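Local atomic coordinates of spermidine N(1)-acetyltransferase (Thermoplasma acidophilum, PDB entry 3K9U), a protein that transfers an acetyl group from acetyl-CoA to polyamines such as spermidine, limiting their toxicity, and may also take part in negative control of sporulation. Residues G104-L108 and F137-F143; N85-L89 and I120-Y126. One frame throughout, in Å; residues are numbered along the deposited sequence.

Contact 1: residues G104-L108 and F137-F143; sequences GKTLL and FYYKNGF. With ACO (acetyl coenzyme *a), chain G.
The acetyl-CoA site of the GNAT fold is built here, where G104 and K105, in the pyrophosphate-binding first turn of helix 103-118, meet F137 of helix 132-139 and N141 in the turn that follows it. G104 N donates to O5A of the cofactor (2.8 Å). Glycine suits the spot because a CB on G104 would fall 2.0 Å from cofactor O6A. F137, turned away from its own backbone N (chi1 164°), swings its ring between cofactor and protein: CCP of the cofactor lies over one face, N141 ND2 over the opposite one, and K105 N stands at the edge, 3.6 Å from F137 CE2. The asparagine is held at both ends of its amide. N141 ND2 donates to F137 O (2.8 Å), which lies close to the amide plane, while N141 OD1 accepts from K105 NZ (2.6 Å), tilted 34° from the carbonyl plane. The lysine can make this reach because its chain runs extended before bending at chi4 (68°). Next to this pair, L108 CD2 packs on N141 CB (3.7 Å) and meets the edge of the F143 ring.

K140 extends the other way, its NZ bonded to O2B, O3B and O9A of the cofactor, so a cationic end suits the ribose and 3'-phosphate. Y138, probably the proton donor as in related enzymes, places OH 3.3 Å from the acetyl carbon C of the cofactor. Y138 O accepts N141 N and F143 N from opposite faces of its plane; Y139 to G142 form a type I turn, and G142 has a positive phi, easy for glycine. Around this, L107 and L108 lean on strand 86-94 and F143 on strand 122-128, while N141 O is hydrogen-bonded to K157 of strand 152-158.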
# COMPACT_ATOMS: atom_id res chain seq x y z
N GLY A 104 1.07 11.75 2.64
CA GLY A 104 1.96 11.97 3.80
C GLY A 104 2.84 13.18 3.58
O GLY A 104 3.05 13.99 4.47
N LYS A 105 3.39 13.29 2.37
CA LYS A 105 4.15 14.45 2.00
C LYS A 105 3.30 15.70 2.15
O LYS A 105 3.80 16.73 2.58
CB LYS A 105 4.62 14.32 0.56
CG LYS A 105 5.69 15.33 0.11
CD LYS A 105 6.18 14.92 -1.30
CE LYS A 105 7.48 15.60 -1.74
NZ LYS A 105 8.61 15.12 -0.93
N THR A 106 2.02 15.60 1.81
CA THR A 106 1.12 16.74 1.90
C THR A 106 0.90 17.16 3.33
O THR A 106 0.94 18.34 3.63
CB THR A 106 -0.21 16.45 1.23
OG1 THR A 106 0.05 16.05 -0.11
CG2 THR A 106 -1.12 17.69 1.23
N LEU A 107 0.70 16.19 4.22
CA LEU A 107 0.58 16.48 5.64
C LEU A 107 1.86 17.16 6.15
O LEU A 107 1.79 18.21 6.77
CB LEU A 107 0.29 15.20 6.45
CG LEU A 107 -1.17 14.78 6.48
CD1 LEU A 107 -1.35 13.32 6.93
CD2 LEU A 107 -1.97 15.70 7.35
N LEU A 108 3.02 16.59 5.83
CA LEU A 108 4.30 17.22 6.20
C LEU A 108 4.45 18.63 5.65
O LEU A 108 4.92 19.54 6.36
CB LEU A 108 5.47 16.38 5.70
CG LEU A 108 6.87 16.82 6.15
CD1 LEU A 108 7.02 16.82 7.70
CD2 LEU A 108 7.91 15.91 5.50
N PHE A 137 10.71 7.32 3.98
CA PHE A 137 9.91 8.49 3.66
C PHE A 137 10.55 9.78 4.19
O PHE A 137 10.59 10.80 3.50
CB PHE A 137 8.48 8.35 4.20
CG PHE A 137 7.72 9.66 4.25
CD1 PHE A 137 7.64 10.38 5.45
CD2 PHE A 137 7.08 10.17 3.11
CE1 PHE A 137 6.94 11.60 5.52
CE2 PHE A 137 6.35 11.38 3.16
CZ PHE A 137 6.28 12.10 4.38
N TYR A 138 11.08 9.72 5.41
CA TYR A 138 11.72 10.89 6.01
C TYR A 138 13.03 11.27 5.36
O TYR A 138 13.28 12.47 5.19
CB TYR A 138 11.96 10.67 7.49
CG TYR A 138 10.69 10.60 8.28
CD1 TYR A 138 9.72 11.61 8.19
CD2 TYR A 138 10.45 9.54 9.14
CE1 TYR A 138 8.55 11.51 8.91
CE2 TYR A 138 9.29 9.44 9.85
CZ TYR A 138 8.36 10.42 9.75
OH TYR A 138 7.23 10.30 10.51
N TYR A 139 13.86 10.28 5.01
CA TYR A 139 15.11 10.62 4.34
C TYR A 139 14.86 11.20 2.97
O TYR A 139 15.66 11.99 2.49
CB TYR A 139 16.21 9.53 4.39
CG TYR A 139 16.17 8.27 3.47
CD1 TYR A 139 16.14 6.98 4.03
CD2 TYR A 139 16.28 8.36 2.07
CE1 TYR A 139 16.14 5.80 3.22
CE2 TYR A 139 16.29 7.18 1.26
CZ TYR A 139 16.20 5.91 1.85
OH TYR A 139 16.22 4.75 1.08
N LYS A 140 13.73 10.85 2.35
CA LYS A 140 13.35 11.41 1.06
C LYS A 140 12.69 12.79 1.20
O LYS A 140 12.43 13.45 0.22
CB LYS A 140 12.43 10.45 0.31
CG LYS A 140 13.18 9.25 -0.31
CD LYS A 140 12.26 8.05 -0.47
CE LYS A 140 13.09 6.75 -0.71
NZ LYS A 140 12.21 5.52 -0.96
N ASN A 141 12.40 13.21 2.42
CA ASN A 141 11.88 14.53 2.67
C ASN A 141 12.83 15.40 3.50
O ASN A 141 12.39 16.28 4.24
CB ASN A 141 10.51 14.41 3.32
CG ASN A 141 9.46 14.05 2.32
OD1 ASN A 141 8.98 14.91 1.60
ND2 ASN A 141 9.16 12.76 2.20
N GLY A 142 14.13 15.15 3.34
CA GLY A 142 15.17 16.03 3.89
C GLY A 142 15.62 15.74 5.32
O GLY A 142 16.46 16.47 5.85
N PHE A 143 15.08 14.71 5.98
CA PHE A 143 15.52 14.38 7.34
C PHE A 143 16.81 13.55 7.28
O PHE A 143 16.96 12.68 6.40
CB PHE A 143 14.44 13.62 8.12
CG PHE A 143 13.31 14.50 8.59
CD1 PHE A 143 12.24 14.78 7.74
CD2 PHE A 143 13.29 15.03 9.89
CE1 PHE A 143 11.18 15.59 8.16
CE2 PHE A 143 12.22 15.82 10.32
CZ PHE A 143 11.18 16.11 9.44
N1A ACO G . 5.43 0.55 0.92
C2A ACO G . 6.75 0.83 1.00
N3A ACO G . 7.22 2.08 1.08
C4A ACO G . 6.40 3.15 1.13
C5A ACO G . 4.96 2.88 1.05
C6A ACO G . 4.50 1.49 0.95
N6A ACO G . 3.18 1.17 0.87
N7A ACO G . 4.36 4.06 1.10
C8A ACO G . 5.32 4.99 1.18
N9A ACO G . 6.55 4.46 1.23
C1B ACO G . 7.81 5.27 1.30
C2B ACO G . 8.81 4.98 0.18
O2B ACO G . 10.17 5.29 0.59
C3B ACO G . 8.40 5.90 -0.93
O3B ACO G . 9.50 6.19 -1.82
P3B ACO G . 9.62 5.27 -3.16
O7A ACO G . 8.59 5.86 -4.04
O8A ACO G . 9.31 3.86 -2.69
O9A ACO G . 11.07 5.52 -3.53
C4B ACO G . 7.82 7.10 -0.20
O4B ACO G . 7.51 6.66 1.12
C5B ACO G . 6.57 7.66 -0.85
O5B ACO G . 6.31 9.00 -0.42
P1A ACO G . 4.81 9.49 -0.08
O1A ACO G . 3.83 8.98 -1.13
O2A ACO G . 4.82 10.96 0.24
O3A ACO G . 4.59 8.65 1.29
P2A ACO G . 3.14 8.47 2.00
O4A ACO G . 2.84 6.98 1.98
O5A ACO G . 2.14 9.48 1.46
O6A ACO G . 3.45 8.89 3.50
CBP ACO G . 4.04 7.66 5.46
CCP ACO G . 4.56 8.36 4.22
CDP ACO G . 5.20 7.15 6.28
CEP ACO G . 3.29 8.71 6.28
CAP ACO G . 3.07 6.51 5.08
OAP ACO G . 3.69 5.58 4.19
C9P ACO G . 2.54 5.76 6.27
O9P ACO G . 1.60 6.21 6.90
N8P ACO G . 3.16 4.65 6.58
C7P ACO G . 2.84 3.83 7.74
C6P ACO G . 2.99 4.53 9.08
C5P ACO G . 4.37 5.08 9.36
O5P ACO G . 5.39 4.45 9.12
N4P ACO G . 4.41 6.28 9.95
C3P ACO G . 5.66 6.88 10.40
C2P ACO G . 5.91 6.52 11.86
S1P ACO G . 7.25 7.43 12.56
C ACO G . 6.50 8.74 13.33
O ACO G . 5.28 8.76 13.37
CH3 ACO G . 7.32 9.84 13.97

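Contact 2: residues N85-L89 and I120-Y126; sequences NKAEL and ILECRLY
A87 and C123 pair in a parallel ladder: A87 N donates to E122 O, R124 N to A87 O and L89 N to R124 O, each 2.9 Å. Small A87 and C123 suit the buried face, where C123 SG, trans to the amide nitrogen (chi1 -176°), lies 4.0 Å from both A87 CB and L89 CB. I120 CG2 reaches A87 CB (3.9 Å), while its CG1 and CD1 lie against N85 OD1. With an alanine at I120, both branches go, and A87 CB would probably face a gap while the N85 amide would be likely to turn more loosely. At the more exposed end of the ladder, K86 and E122 run alongside each other, extended, making a weak salt bridge from NZ to OE2 (3.5 Å). E88 is likewise extended, bringing OE2 obliquely to Y126 CD2 (3.4 Å), with carboxylate and ring 25° apart. One water donates to E88 OE2 and L89 O (2.7 Å) and accepts from Y126 N, replacing the next rung, consistent with the splay of these strands in GNAT enzymes. Helix 103-118 covers A87, L89 and I120, Y138 of helix 132-139 touches L89 and L125, and strand 152-158 flanks strand 122-128.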
# COMPACT_ATOMS: atom_id res chain seq x y z
N ASN A 85 10.64 27.03 20.43
CA ASN A 85 10.80 27.35 19.01
C ASN A 85 11.47 26.24 18.16
O ASN A 85 11.98 26.51 17.08
CB ASN A 85 11.57 28.68 18.89
CG ASN A 85 11.28 29.44 17.60
OD1 ASN A 85 10.76 28.90 16.63
ND2 ASN A 85 11.64 30.72 17.60
N LYS A 86 11.46 24.99 18.64
CA LYS A 86 11.88 23.82 17.87
C LYS A 86 10.67 22.88 17.73
O LYS A 86 9.83 22.83 18.63
CB LYS A 86 12.99 23.05 18.59
CG LYS A 86 14.30 23.82 18.82
CD LYS A 86 15.44 22.80 19.00
CE LYS A 86 16.65 23.36 19.71
NZ LYS A 86 17.89 22.52 19.52
N ALA A 87 10.58 22.16 16.63
CA ALA A 87 9.45 21.28 16.39
C ALA A 87 9.78 19.81 16.70
O ALA A 87 10.89 19.35 16.44
CB ALA A 87 8.97 21.40 14.95
N GLU A 88 8.83 19.08 17.24
CA GLU A 88 8.95 17.63 17.29
C GLU A 88 7.78 17.03 16.51
O GLU A 88 6.61 17.39 16.74
CB GLU A 88 9.04 17.08 18.72
CG GLU A 88 9.08 15.53 18.65
CD GLU A 88 9.66 14.79 19.85
OE1 GLU A 88 9.76 15.34 20.95
OE2 GLU A 88 9.98 13.60 19.66
N LEU A 89 8.11 16.18 15.55
CA LEU A 89 7.11 15.46 14.78
C LEU A 89 6.82 14.19 15.57
O LEU A 89 7.64 13.28 15.64
CB LEU A 89 7.63 15.14 13.37
CG LEU A 89 6.57 14.76 12.32
CD1 LEU A 89 7.19 14.68 10.90
CD2 LEU A 89 5.90 13.43 12.68
N ILE A 120 10.12 28.49 12.85
CA ILE A 120 10.79 27.29 13.38
C ILE A 120 11.86 26.89 12.39
O ILE A 120 11.59 26.80 11.19
CB ILE A 120 9.80 26.09 13.61
CG1 ILE A 120 8.97 26.30 14.88
CG2 ILE A 120 10.56 24.76 13.78
CD1 ILE A 120 8.12 27.50 14.88
N LEU A 121 13.08 26.68 12.87
CA LEU A 121 14.21 26.40 11.99
C LEU A 121 14.73 24.96 12.12
O LEU A 121 15.73 24.60 11.47
CB LEU A 121 15.35 27.41 12.21
CG LEU A 121 15.07 28.89 11.87
CD1 LEU A 121 16.22 29.75 12.32
CD2 LEU A 121 14.80 29.10 10.36
N GLU A 122 14.04 24.12 12.90
CA GLU A 122 14.47 22.75 13.14
C GLU A 122 13.30 21.87 13.59
O GLU A 122 12.45 22.29 14.39
CB GLU A 122 15.55 22.76 14.22
CG GLU A 122 16.25 21.44 14.50
CD GLU A 122 17.57 21.66 15.27
OE1 GLU A 122 18.55 20.91 15.05
OE2 GLU A 122 17.63 22.62 16.07
N CYS A 123 13.28 20.63 13.08
CA CYS A 123 12.28 19.64 13.40
C CYS A 123 12.95 18.32 13.68
O CYS A 123 13.77 17.88 12.89
CB CYS A 123 11.32 19.48 12.23
SG CYS A 123 9.96 18.33 12.59
N ARG A 124 12.62 17.68 14.80
CA ARG A 124 13.17 16.35 15.09
C ARG A 124 12.09 15.32 15.20
O ARG A 124 10.92 15.65 15.37
CB ARG A 124 14.05 16.36 16.35
CG ARG A 124 13.44 16.95 17.60
CD ARG A 124 14.48 17.31 18.68
NE ARG A 124 14.61 16.24 19.66
CZ ARG A 124 15.58 15.34 19.70
NH1 ARG A 124 16.58 15.37 18.80
NH2 ARG A 124 15.57 14.39 20.65
N LEU A 125 12.47 14.06 15.08
CA LEU A 125 11.52 12.97 15.17
C LEU A 125 12.22 11.68 15.57
O LEU A 125 13.42 11.53 15.36
CB LEU A 125 10.78 12.81 13.85
CG LEU A 125 11.58 12.34 12.61
CD1 LEU A 125 11.72 10.79 12.58
CD2 LEU A 125 10.98 12.85 11.31
N TYR A 126 11.45 10.75 16.16
CA TYR A 126 11.92 9.40 16.42
C TYR A 126 11.16 8.46 15.48
O TYR A 126 9.95 8.53 15.37
CB TYR A 126 11.65 9.00 17.88
CG TYR A 126 12.39 9.80 18.96
CD1 TYR A 126 13.23 9.17 19.88
CD2 TYR A 126 12.23 11.17 19.05
CE1 TYR A 126 13.92 9.91 20.88
CE2 TYR A 126 12.89 11.91 20.03
CZ TYR A 126 13.74 11.28 20.94
OH TYR A 126 14.39 12.08 21.87
O HOH W 1 8.93 11.66 17.31

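From the N terminus, the chain passes through 85-89, 104-108, 120-126 and 137-143. Contact 2 closes a 30-residue loop around helix 103-118, the beta-alpha-beta crossover between two parallel neighbours in the sheet. Contact 1 starts inside that loop and ends beyond it, closing 28 residues; the two therefore cross rather than nest. Contact 1 ties the helix to the end of helix 132-139 and the turn after it, and contact 2 pairs the strands beneath. The two layers meet directly: L108 CD1 lies 3.8 Å from L89 CD1, and F143 CE2 lies 3.4 Å from L125 CD2, joining the cofactor-binding elements to the core sheet.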